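Local coordinates for regulator of Ty1 transposition protein 107 (PDB 3T7J), which probably regulates Ty1 transposition in budding yeast and carries tandem BRCT domains, modules that commonly bind other proteins, at residues T6-I11 with N36-E41; P89-D94 with I111-Y116; L172-C177 with K209-L214; Y198-T203 with I224-W229. One frame throughout, in Å; residues are numbered along the deposited sequence.

Contact 1: residues T6-I11 with N36-E41; sequences TKAEKI and NEVDIE
Glu41 reaches from helix 37-45 to the first turn of helix 7-13 and supplies the polar part of this contact. With CG trans to the backbone N (chi1 -168°) and the chain extended beyond it, the carboxylate lies against the start of the neighbouring helix. Glu41 OE2 accepts from Thr6 N at 3.1 Å through its syn lone pair, while its OE1 takes a weak second bond from Ala8 N at 3.5 Å. One firm and one weak bond from backbone N-H groups limit how the carboxylate can turn, and the helix start would tend to stabilise its negative charge. Glu9 probably works against this, its OE2 lying 4.2 Å from Glu41 OE2. With an alanine here, Thr6 N and Ala8 N would probably be left without the carboxylate they both bond to, and a gap may open beside the Ala8 methyl.

The apolar part is small. Ala8 CB meets Val38 CG2 at 3.8 Å, and the CB and CG methylenes of Glu41 lie against the Ala8 methyl. Ile11 CD1 touches Val38 CG2 at 4.1 Å, the side chains set roughly perpendicular.

Asn36 is the N-cap of helix 37-45: its OD1 accepts from Asp39 N at 2.8 Å and weakly from Val38 N.

The short axes cross at -58° and approach to 9.0 Å. Asp39 OD1, hydrogen-bonded to His100 NE2, ties helix 37-45 to the end of helix 90-99. Ile11 also packs on Ile99, so helix 7-13 docks on helices 37-45 and 90-99, the pair that covers one face of the sheet in a BRCT fold.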
# COMPACT_ATOMS: atom_id res chain seq x y z
N THR A 6 1.37 35.26 -12.81
CA THR A 6 1.02 36.16 -13.89
C THR A 6 0.78 35.42 -15.21
O THR A 6 -0.10 35.80 -15.99
CB THR A 6 2.10 37.24 -14.10
OG1 THR A 6 2.34 37.93 -12.87
CG2 THR A 6 1.66 38.24 -15.17
N LYS A 7 1.55 34.37 -15.45
CA LYS A 7 1.40 33.59 -16.68
C LYS A 7 0.05 32.86 -16.75
O LYS A 7 -0.51 32.69 -17.83
CB LYS A 7 2.55 32.60 -16.86
CG LYS A 7 2.42 31.72 -18.09
CD LYS A 7 3.63 30.84 -18.26
CE LYS A 7 3.56 30.03 -19.54
NZ LYS A 7 3.62 30.91 -20.74
N ALA A 8 -0.46 32.43 -15.61
CA ALA A 8 -1.80 31.85 -15.55
C ALA A 8 -2.85 32.94 -15.72
O ALA A 8 -3.88 32.74 -16.36
CB ALA A 8 -2.01 31.12 -14.24
N GLU A 9 -2.57 34.11 -15.14
CA GLU A 9 -3.47 35.25 -15.25
C GLU A 9 -3.65 35.67 -16.71
O GLU A 9 -4.78 35.95 -17.15
CB GLU A 9 -2.94 36.42 -14.42
CG GLU A 9 -2.96 36.16 -12.93
CD GLU A 9 -2.36 37.30 -12.12
OE1 GLU A 9 -2.01 38.33 -12.72
OE2 GLU A 9 -2.23 37.14 -10.89
N LYS A 10 -2.56 35.69 -17.47
CA LYS A 10 -2.60 35.99 -18.90
C LYS A 10 -3.44 34.97 -19.67
O LYS A 10 -4.28 35.33 -20.49
CB LYS A 10 -1.19 36.06 -19.50
CG LYS A 10 -1.14 36.64 -20.91
CD LYS A 10 0.28 36.71 -21.46
CE LYS A 10 0.35 37.47 -22.78
NZ LYS A 10 -0.48 36.86 -23.86
N ILE A 11 -3.21 33.69 -19.40
CA ILE A 11 -4.00 32.63 -20.02
C ILE A 11 -5.49 32.80 -19.71
O ILE A 11 -6.33 32.66 -20.60
CB ILE A 11 -3.53 31.23 -19.56
CG1 ILE A 11 -2.13 30.94 -20.10
CG2 ILE A 11 -4.51 30.16 -20.02
CD1 ILE A 11 -1.41 29.85 -19.36
N ASN A 36 1.91 21.08 -12.78
CA ASN A 36 2.93 22.11 -12.95
C ASN A 36 2.51 23.44 -12.32
O ASN A 36 1.32 23.68 -12.09
CB ASN A 36 3.33 22.28 -14.43
CG ASN A 36 2.20 22.81 -15.30
OD1 ASN A 36 1.46 23.70 -14.90
ND2 ASN A 36 2.09 22.27 -16.51
N GLU A 37 3.49 24.30 -12.05
CA GLU A 37 3.26 25.54 -11.30
C GLU A 37 2.12 26.40 -11.83
O GLU A 37 1.41 27.04 -11.06
CB GLU A 37 4.55 26.38 -11.23
CG GLU A 37 5.68 25.68 -10.48
CD GLU A 37 6.91 26.55 -10.32
OE1 GLU A 37 7.13 27.46 -11.15
OE2 GLU A 37 7.67 26.32 -9.35
N VAL A 38 1.96 26.41 -13.15
CA VAL A 38 0.97 27.29 -13.75
C VAL A 38 -0.43 26.69 -13.68
O VAL A 38 -1.40 27.41 -13.42
CB VAL A 38 1.34 27.68 -15.20
CG1 VAL A 38 1.70 26.46 -16.01
CG2 VAL A 38 0.19 28.44 -15.85
N ASP A 39 -0.54 25.39 -13.88
CA ASP A 39 -1.84 24.73 -13.77
C ASP A 39 -2.38 24.88 -12.37
O ASP A 39 -3.56 25.15 -12.19
CB ASP A 39 -1.74 23.25 -14.16
CG ASP A 39 -1.73 23.06 -15.66
OD1 ASP A 39 -1.97 24.06 -16.38
OD2 ASP A 39 -1.50 21.92 -16.11
N ILE A 40 -1.53 24.72 -11.37
CA ILE A 40 -1.93 24.99 -9.99
C ILE A 40 -2.47 26.42 -9.84
O ILE A 40 -3.47 26.63 -9.16
CB ILE A 40 -0.79 24.77 -8.98
CG1 ILE A 40 -0.42 23.29 -8.88
CG2 ILE A 40 -1.20 25.32 -7.60
CD1 ILE A 40 0.80 23.02 -8.03
N GLU A 41 -1.80 27.38 -10.47
CA GLU A 41 -2.22 28.79 -10.43
C GLU A 41 -3.57 29.01 -11.10
O GLU A 41 -4.45 29.70 -10.58
CB GLU A 41 -1.18 29.70 -11.09
CG GLU A 41 -1.42 31.19 -10.82
CD GLU A 41 -0.45 32.10 -11.56
OE1 GLU A 41 0.37 31.59 -12.35
OE2 GLU A 41 -0.51 33.33 -11.34

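Contact 2: residues P89-D94 with I111-Y116; sequences PEFIID and INLFDY
Phe91 turns CG away from its backbone N (chi1 168°), and Tyr116 turns CG away from its carbonyl carbon (chi1 -55°); together these bring the phenylalanine edge up to the tyrosine face. The setting is the last helix of the first BRCT domain, 90-99, whose opening turns are covered by the irregular segment that returns past it.

The rings form an offset edge-to-face pair, with centroids 5.7 Å apart and planes inclined at 76°. Phe91 CA sits almost straight above the centre of the Tyr116 ring, 3.7 Å from the centroid, in a CH-pi contact. The tyrosine therefore lies across the helix backbone, while Asp115 CB approaches the opposite face toward its rim. At the far end of the ring Tyr116 OH donates to Asp94 OD2 at 2.6 Å, meeting the carboxylate on its anti side. A phenylalanine in its place would probably keep the ring contacts but leave Asp94 OD2 without this donor and the ring less firmly tied to the helix.

Phe91 CD1 touches Ile111 CG2 at 3.7 Å, and Asn112 O lies at the edge of the phenylalanine ring. Tyr21 makes a further edge-to-face pair with this buried ring, and its OH is hydrogen-bonded to Ile111 O. Ile111 CD1 rests on Asp94 CB at 3.9 Å.

The returning segment is braced by an Asx turn in which Asn112 OD1 accepts from Phe114 N at 2.8 Å. Asn112 ND2 in turn donates to Asp115 OD1, also at 2.8 Å, from above the carboxylate plane.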
# COMPACT_ATOMS: atom_id res chain seq x y z
N PRO A 89 -10.98 12.31 -12.25
CA PRO A 89 -9.89 13.17 -12.72
C PRO A 89 -10.27 13.88 -14.02
O PRO A 89 -9.76 14.98 -14.28
CB PRO A 89 -8.74 12.19 -12.98
CG PRO A 89 -9.12 10.93 -12.34
CD PRO A 89 -10.59 10.89 -12.18
N GLU A 90 -11.14 13.27 -14.82
CA GLU A 90 -11.56 13.88 -16.09
C GLU A 90 -12.11 15.29 -15.91
O GLU A 90 -12.13 16.09 -16.85
CB GLU A 90 -12.59 13.01 -16.82
CG GLU A 90 -11.99 11.80 -17.54
CD GLU A 90 -11.38 10.82 -16.57
OE1 GLU A 90 -11.96 10.66 -15.47
OE2 GLU A 90 -10.33 10.21 -16.89
N PHE A 91 -12.58 15.60 -14.71
CA PHE A 91 -13.08 16.94 -14.46
C PHE A 91 -11.96 17.97 -14.58
O PHE A 91 -12.13 19.02 -15.21
CB PHE A 91 -13.75 17.06 -13.09
CG PHE A 91 -14.01 18.49 -12.69
CD1 PHE A 91 -15.14 19.15 -13.16
CD2 PHE A 91 -13.11 19.19 -11.90
CE1 PHE A 91 -15.37 20.49 -12.82
CE2 PHE A 91 -13.33 20.52 -11.55
CZ PHE A 91 -14.47 21.16 -12.02
N ILE A 92 -10.82 17.68 -13.97
CA ILE A 92 -9.67 18.56 -14.03
C ILE A 92 -9.06 18.54 -15.43
O ILE A 92 -8.69 19.58 -15.97
CB ILE A 92 -8.59 18.16 -13.00
CG1 ILE A 92 -9.10 18.39 -11.58
CG2 ILE A 92 -7.31 18.97 -13.23
CD1 ILE A 92 -9.43 19.87 -11.26
N ILE A 93 -8.99 17.35 -16.01
CA ILE A 93 -8.45 17.20 -17.36
C ILE A 93 -9.23 18.02 -18.38
O ILE A 93 -8.63 18.80 -19.13
CB ILE A 93 -8.43 15.72 -17.80
CG1 ILE A 93 -7.43 14.94 -16.95
CG2 ILE A 93 -8.07 15.63 -19.27
CD1 ILE A 93 -7.59 13.42 -17.06
N ASP A 94 -10.55 17.85 -18.42
CA ASP A 94 -11.40 18.62 -19.34
C ASP A 94 -11.30 20.12 -19.07
O ASP A 94 -11.37 20.95 -20.00
CB ASP A 94 -12.87 18.19 -19.24
CG ASP A 94 -13.11 16.77 -19.77
OD1 ASP A 94 -12.15 16.13 -20.24
OD2 ASP A 94 -14.28 16.32 -19.71
N ILE A 111 -17.23 23.54 -18.18
CA ILE A 111 -17.10 22.24 -17.52
C ILE A 111 -17.91 22.25 -16.23
O ILE A 111 -17.74 23.13 -15.39
CB ILE A 111 -15.62 21.92 -17.20
CG1 ILE A 111 -14.76 21.95 -18.47
CG2 ILE A 111 -15.49 20.59 -16.50
CD1 ILE A 111 -15.37 21.18 -19.64
N ASN A 112 -18.82 21.30 -16.07
CA ASN A 112 -19.67 21.30 -14.89
C ASN A 112 -19.27 20.25 -13.85
O ASN A 112 -18.49 19.33 -14.14
CB ASN A 112 -21.13 21.12 -15.30
CG ASN A 112 -21.40 19.76 -15.91
OD1 ASN A 112 -21.31 18.74 -15.22
ND2 ASN A 112 -21.72 19.74 -17.20
N LEU A 113 -19.80 20.41 -12.65
CA LEU A 113 -19.52 19.52 -11.53
C LEU A 113 -20.43 18.32 -11.45
O LEU A 113 -20.42 17.61 -10.43
CB LEU A 113 -19.71 20.28 -10.22
CG LEU A 113 -18.58 21.17 -9.72
CD1 LEU A 113 -17.59 21.41 -10.81
CD2 LEU A 113 -19.14 22.45 -9.20
N PHE A 114 -21.26 18.09 -12.46
CA PHE A 114 -22.24 17.02 -12.35
C PHE A 114 -21.95 15.82 -13.24
O PHE A 114 -22.44 14.73 -12.99
CB PHE A 114 -23.65 17.55 -12.63
CG PHE A 114 -23.99 18.73 -11.79
CD1 PHE A 114 -24.21 18.59 -10.42
CD2 PHE A 114 -24.04 19.99 -12.34
CE1 PHE A 114 -24.50 19.68 -9.64
CE2 PHE A 114 -24.34 21.08 -11.56
CZ PHE A 114 -24.56 20.93 -10.21
N ASP A 115 -21.13 16.01 -14.27
CA ASP A 115 -20.92 14.97 -15.26
C ASP A 115 -19.70 14.08 -15.01
O ASP A 115 -19.27 13.35 -15.90
CB ASP A 115 -20.85 15.60 -16.65
CG ASP A 115 -22.18 16.22 -17.07
OD1 ASP A 115 -22.17 17.07 -17.99
OD2 ASP A 115 -23.22 15.86 -16.49
N TYR A 116 -19.17 14.11 -13.79
CA TYR A 116 -17.95 13.37 -13.47
C TYR A 116 -18.00 12.65 -12.14
O TYR A 116 -16.97 12.48 -11.48
CB TYR A 116 -16.75 14.30 -13.43
CG TYR A 116 -16.56 15.10 -14.68
CD1 TYR A 116 -15.89 14.57 -15.77
CD2 TYR A 116 -17.05 16.39 -14.77
CE1 TYR A 116 -15.71 15.31 -16.91
CE2 TYR A 116 -16.89 17.14 -15.90
CZ TYR A 116 -16.21 16.60 -16.98
OH TYR A 116 -16.05 17.36 -18.12

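Contact 3: residues L172-C177 with K209-L214; sequences LRSKKC and KKFTKL
In the second BRCT domain, helix 207-218 is tied by Phe211 and Lys210 to the turn that follows strand 168-172. The turn carries a cis peptide between Ser174 and Lys175, and Arg173 O accepts from both Lys176 N and Cys177 N, which folds the chain back and brings Cys177 round to the helix.

Lys210 makes the polar link. The Lys210 chain runs out extended and bends only at the last torsion (chi4 -52°), which lets its NZ donate to Cys177 O at 2.9 Å. The bond is nearly collinear with the carbonyl, at a C=O...N angle of 161°. A lysine from the helix thus satisfies a backbone oxygen of the turn, and Leu214 CD1 lies 4.2 Å from Cys177 O.

Beside this bond lies an apolar patch. Cys177 SG stands between its own backbone N and carbonyl carbon (chi1 81°) and meets Phe211 CE1 at 3.4 Å. The sulfur-aromatic contact is oblique, with Cys177 SG 4.6 Å from the centroid of the Phe211 ring. Leu172 CD1 approaches Phe211 CE1 at 3.7 Å, the two side chains running antiparallel alongside one another. Phe211 is buried further by Val147, Ile182 and Val202.

Here the aromatic seat holds helix 207-218 on its face of the sheet, the place of the single helix that lies opposite the pair in the BRCT fold.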
# COMPACT_ATOMS: atom_id res chain seq x y z
N LEU A 172 -1.54 -4.34 19.18
CA LEU A 172 -1.08 -5.55 19.83
C LEU A 172 -0.08 -6.21 18.91
O LEU A 172 -0.29 -6.29 17.70
CB LEU A 172 -2.26 -6.50 20.06
CG LEU A 172 -3.34 -6.01 21.03
CD1 LEU A 172 -4.61 -6.86 20.89
CD2 LEU A 172 -2.82 -6.02 22.47
N ARG A 173 1.03 -6.68 19.46
CA ARG A 173 1.94 -7.48 18.66
C ARG A 173 1.62 -8.95 18.83
O ARG A 173 1.68 -9.48 19.93
CB ARG A 173 3.40 -7.21 19.02
CG ARG A 173 3.75 -7.52 20.46
CD ARG A 173 4.05 -6.25 21.22
NE ARG A 173 4.11 -6.47 22.66
CZ ARG A 173 3.09 -6.26 23.49
NH1 ARG A 173 1.92 -5.82 23.02
NH2 ARG A 173 3.24 -6.49 24.78
N SER A 174 1.24 -9.60 17.73
CA SER A 174 1.31 -11.04 17.67
C SER A 174 2.77 -11.38 17.44
O SER A 174 3.38 -10.90 16.48
CB SER A 174 0.44 -11.59 16.54
OG SER A 174 -0.83 -12.00 17.03
N LYS A 175 3.33 -12.21 18.32
CA LYS A 175 2.54 -12.92 19.31
C LYS A 175 3.11 -12.78 20.72
O LYS A 175 3.21 -13.76 21.46
CB LYS A 175 2.40 -14.39 18.90
CG LYS A 175 3.58 -14.93 18.09
CD LYS A 175 3.57 -14.44 16.64
CE LYS A 175 3.03 -15.50 15.67
NZ LYS A 175 1.66 -15.95 16.03
N LYS A 176 3.48 -11.56 21.08
CA LYS A 176 4.01 -11.28 22.41
C LYS A 176 2.93 -10.80 23.38
O LYS A 176 3.14 -10.80 24.59
CB LYS A 176 5.11 -10.22 22.33
CG LYS A 176 6.19 -10.49 21.30
CD LYS A 176 7.42 -9.64 21.57
CE LYS A 176 7.09 -8.16 21.58
NZ LYS A 176 6.97 -7.60 20.20
N CYS A 177 1.77 -10.40 22.85
CA CYS A 177 0.76 -9.70 23.65
C CYS A 177 -0.01 -10.61 24.61
O CYS A 177 -0.37 -11.74 24.27
CB CYS A 177 -0.22 -8.93 22.76
SG CYS A 177 -1.53 -9.95 22.05
N LYS A 209 -8.11 -17.54 17.46
CA LYS A 209 -8.05 -18.60 18.46
C LYS A 209 -7.34 -18.12 19.71
O LYS A 209 -7.86 -18.27 20.82
CB LYS A 209 -7.32 -19.84 17.91
CD LYS A 209 -6.91 -21.39 15.97
CE LYS A 209 -7.64 -22.35 15.04
NZ LYS A 209 -6.71 -23.26 14.31
N LYS A 210 -6.16 -17.55 19.53
CA LYS A 210 -5.36 -17.03 20.64
C LYS A 210 -6.07 -15.93 21.42
O LYS A 210 -6.01 -15.89 22.65
CB LYS A 210 -4.03 -16.49 20.12
CG LYS A 210 -3.28 -15.66 21.15
CD LYS A 210 -2.00 -15.08 20.57
CE LYS A 210 -1.00 -14.75 21.66
NZ LYS A 210 -1.60 -13.89 22.72
N PHE A 211 -6.72 -15.03 20.72
CA PHE A 211 -7.41 -13.94 21.41
C PHE A 211 -8.67 -14.40 22.11
O PHE A 211 -8.96 -13.95 23.22
CB PHE A 211 -7.70 -12.79 20.46
CG PHE A 211 -6.50 -11.97 20.15
CD1 PHE A 211 -5.84 -11.30 21.16
CD2 PHE A 211 -6.01 -11.88 18.86
CE1 PHE A 211 -4.72 -10.54 20.89
CE2 PHE A 211 -4.89 -11.12 18.58
CZ PHE A 211 -4.25 -10.45 19.59
N THR A 212 -9.42 -15.30 21.49
CA THR A 212 -10.65 -15.74 22.12
C THR A 212 -10.33 -16.58 23.36
O THR A 212 -11.07 -16.54 24.34
CB THR A 212 -11.60 -16.47 21.15
OG1 THR A 212 -10.92 -17.56 20.52
CG2 THR A 212 -12.10 -15.49 20.08
N LYS A 213 -9.22 -17.32 23.33
CA LYS A 213 -8.82 -18.09 24.51
C LYS A 213 -8.38 -17.21 25.67
O LYS A 213 -8.76 -17.44 26.81
CB LYS A 213 -7.72 -19.12 24.19
CG LYS A 213 -7.30 -19.90 25.45
CD LYS A 213 -6.39 -21.07 25.17
CE LYS A 213 -5.90 -21.68 26.48
NZ LYS A 213 -7.02 -21.80 27.47
N LEU A 214 -7.59 -16.18 25.36
CA LEU A 214 -7.11 -15.26 26.37
C LEU A 214 -8.29 -14.55 27.03
O LEU A 214 -8.38 -14.48 28.26
CB LEU A 214 -6.20 -14.21 25.75
CG LEU A 214 -4.81 -14.55 25.20
CD1 LEU A 214 -4.23 -13.32 24.51
CD2 LEU A 214 -3.89 -15.03 26.31

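Contact 4: residues Y198-T203 with I224-W229; sequences YVLIVT and ILIVEW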
# COMPACT_ATOMS: atom_id res chain seq x y z
N TYR A 198 -14.81 -5.93 24.02
CA TYR A 198 -13.53 -6.07 23.35
C TYR A 198 -13.73 -6.07 21.86
O TYR A 198 -14.48 -6.88 21.33
CB TYR A 198 -12.84 -7.38 23.73
CG TYR A 198 -12.56 -7.52 25.21
CD1 TYR A 198 -11.41 -6.97 25.76
CD2 TYR A 198 -13.45 -8.17 26.04
CE1 TYR A 198 -11.15 -7.08 27.12
CE2 TYR A 198 -13.21 -8.28 27.39
CZ TYR A 198 -12.05 -7.74 27.92
OH TYR A 198 -11.81 -7.86 29.27
N VAL A 199 -13.02 -5.18 21.17
CA VAL A 199 -13.06 -5.19 19.73
C VAL A 199 -11.66 -5.35 19.18
O VAL A 199 -10.76 -4.57 19.50
CB VAL A 199 -13.70 -3.90 19.19
CG1 VAL A 199 -13.68 -3.90 17.68
CG2 VAL A 199 -15.13 -3.80 19.73
N LEU A 200 -11.48 -6.34 18.32
CA LEU A 200 -10.16 -6.55 17.75
C LEU A 200 -10.21 -6.60 16.23
O LEU A 200 -11.15 -7.15 15.64
CB LEU A 200 -9.57 -7.87 18.25
CG LEU A 200 -9.47 -8.39 19.69
CD1 LEU A 200 -8.22 -7.95 20.43
CD2 LEU A 200 -10.74 -8.23 20.54
N ILE A 201 -9.18 -6.05 15.61
CA ILE A 201 -9.00 -6.15 14.17
C ILE A 201 -7.80 -7.06 13.94
O ILE A 201 -6.68 -6.74 14.36
CB ILE A 201 -8.73 -4.77 13.51
CG1 ILE A 201 -9.84 -3.76 13.85
CG2 ILE A 201 -8.57 -4.91 12.00
CD1 ILE A 201 -9.56 -2.33 13.35
N VAL A 202 -8.02 -8.18 13.27
CA VAL A 202 -6.95 -9.17 13.09
C VAL A 202 -6.80 -9.56 11.64
O VAL A 202 -7.71 -9.36 10.83
CB VAL A 202 -7.18 -10.44 13.96
CG1 VAL A 202 -7.36 -10.07 15.42
CG2 VAL A 202 -8.36 -11.24 13.47
N THR A 203 -5.64 -10.11 11.29
CA THR A 203 -5.35 -10.46 9.91
C THR A 203 -5.33 -11.97 9.68
O THR A 203 -5.88 -12.46 8.69
CB THR A 203 -4.00 -9.87 9.46
OG1 THR A 203 -4.01 -8.44 9.65
CG2 THR A 203 -3.75 -10.17 7.99
N ILE A 224 -17.33 -9.88 22.82
CA ILE A 224 -16.16 -9.78 21.97
C ILE A 224 -16.54 -9.66 20.50
O ILE A 224 -17.44 -10.37 20.02
CB ILE A 224 -15.29 -11.06 22.12
CG1 ILE A 224 -14.99 -11.35 23.59
CG2 ILE A 224 -14.02 -10.97 21.27
CD1 ILE A 224 -14.48 -12.80 23.85
N LEU A 225 -15.85 -8.79 19.78
CA LEU A 225 -16.03 -8.68 18.35
C LEU A 225 -14.69 -8.70 17.67
O LEU A 225 -13.84 -7.87 17.95
CB LEU A 225 -16.75 -7.37 17.97
CG LEU A 225 -16.87 -7.10 16.47
CD1 LEU A 225 -17.71 -8.16 15.72
CD2 LEU A 225 -17.44 -5.72 16.22
N ILE A 226 -14.50 -9.66 16.78
CA ILE A 226 -13.24 -9.76 16.06
C ILE A 226 -13.52 -9.72 14.56
O ILE A 226 -14.36 -10.48 14.05
CB ILE A 226 -12.48 -11.05 16.46
CG1 ILE A 226 -12.28 -11.07 17.98
CG2 ILE A 226 -11.16 -11.15 15.76
CD1 ILE A 226 -11.41 -12.22 18.47
N VAL A 227 -12.84 -8.81 13.87
CA VAL A 227 -13.13 -8.54 12.47
C VAL A 227 -11.88 -8.36 11.62
O VAL A 227 -10.79 -8.15 12.14
CB VAL A 227 -14.01 -7.28 12.28
CG1 VAL A 227 -15.32 -7.45 13.01
CG2 VAL A 227 -13.26 -6.03 12.76
N GLU A 228 -12.08 -8.45 10.31
CA GLU A 228 -11.02 -8.20 9.35
C GLU A 228 -11.08 -6.73 8.96
O GLU A 228 -12.10 -6.07 9.12
CB GLU A 228 -11.21 -9.08 8.10
CG GLU A 228 -11.08 -10.58 8.36
CD GLU A 228 -11.45 -11.43 7.15
OE1 GLU A 228 -12.62 -11.41 6.73
OE2 GLU A 228 -10.56 -12.14 6.63
N TRP A 229 -9.97 -6.22 8.45
CA TRP A 229 -9.88 -4.84 8.04
C TRP A 229 -10.98 -4.47 7.04
O TRP A 229 -11.48 -3.35 7.06
CB TRP A 229 -8.48 -4.56 7.49
CG TRP A 229 -8.35 -3.26 6.76
CD1 TRP A 229 -8.04 -3.09 5.45
CD2 TRP A 229 -8.55 -1.94 7.30
NE1 TRP A 229 -8.01 -1.76 5.13
CE2 TRP A 229 -8.32 -1.03 6.25
CE3 TRP A 229 -8.89 -1.44 8.56
CZ2 TRP A 229 -8.43 0.36 6.42
CZ3 TRP A 229 -8.99 -0.07 8.74
CH2 TRP A 229 -8.76 0.82 7.67
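Leu200 and Leu225 stand at the middle of a parallel strand pair, the two strands of a beta-alpha-beta unit in the second BRCT domain whose connection is helix 207-218. Here the fit is close. The short axes run 10° apart and 4.8 Å from each other, and four hydrogen bonds alternate between the strands. Leu225 N donates to Tyr198 O, Leu200 N to Leu225 O, Val227 N to Leu200 O and Val202 N to Val227 O, over 2.8 to 3.0 Å. Weaker CA-H...O contacts fill the intervals.

Side chains divide between two apolar faces. Leu200 and Ile226 run alongside each other in the same sense, with Leu200 CD2 4.1 Å from Ile226 CG1; Tyr198 and Ile224 share that face, the tyrosine hydroxyl bonding to Asp219. On the other, Ile201 sets CG1 4.2 Å from Val227 CG2 and packs on Leu161 of helix 154-163.

The C-terminal end is looser. The CA atoms of Val202 and Glu228 are 5.6 Å apart, wider than in the bridged pairs, as the chains part. Glu228, partly exposed, turns away and packs on His32 of the second subunit, whereas Trp229 goes to helix 154-163. Even so, Val202 holds on to the tight part: with CG2 placed between the backbone N and the carbonyl carbon (chi1 -54° for CG1), Val202 CG2 meets Ile226 CG2 at 3.6 Å.

Along the chain, contact 1 closes before contact 2 opens, both in the first BRCT half, whereas contacts 3 and 4 interlock in the second. The centres of contacts 1 and 2 are about 19 Å apart and their nearest atoms about 7 Å, yet helix 90-99, part of contact 2, also packs against residues of contact 1. Contacts 3 and 4, about 11 Å between centres, form one core: Thr212 CG2 packs on Ile226 CD1 at 3.7 Å, joining the helix to the strand pair it connects. The centres of contacts 1 and 3 lie about 56 Å apart, so these contacts lie within separate domains. In the assembly, Lys209 pairs with Glu37 of the second subunit; the reciprocal pair is long and weak.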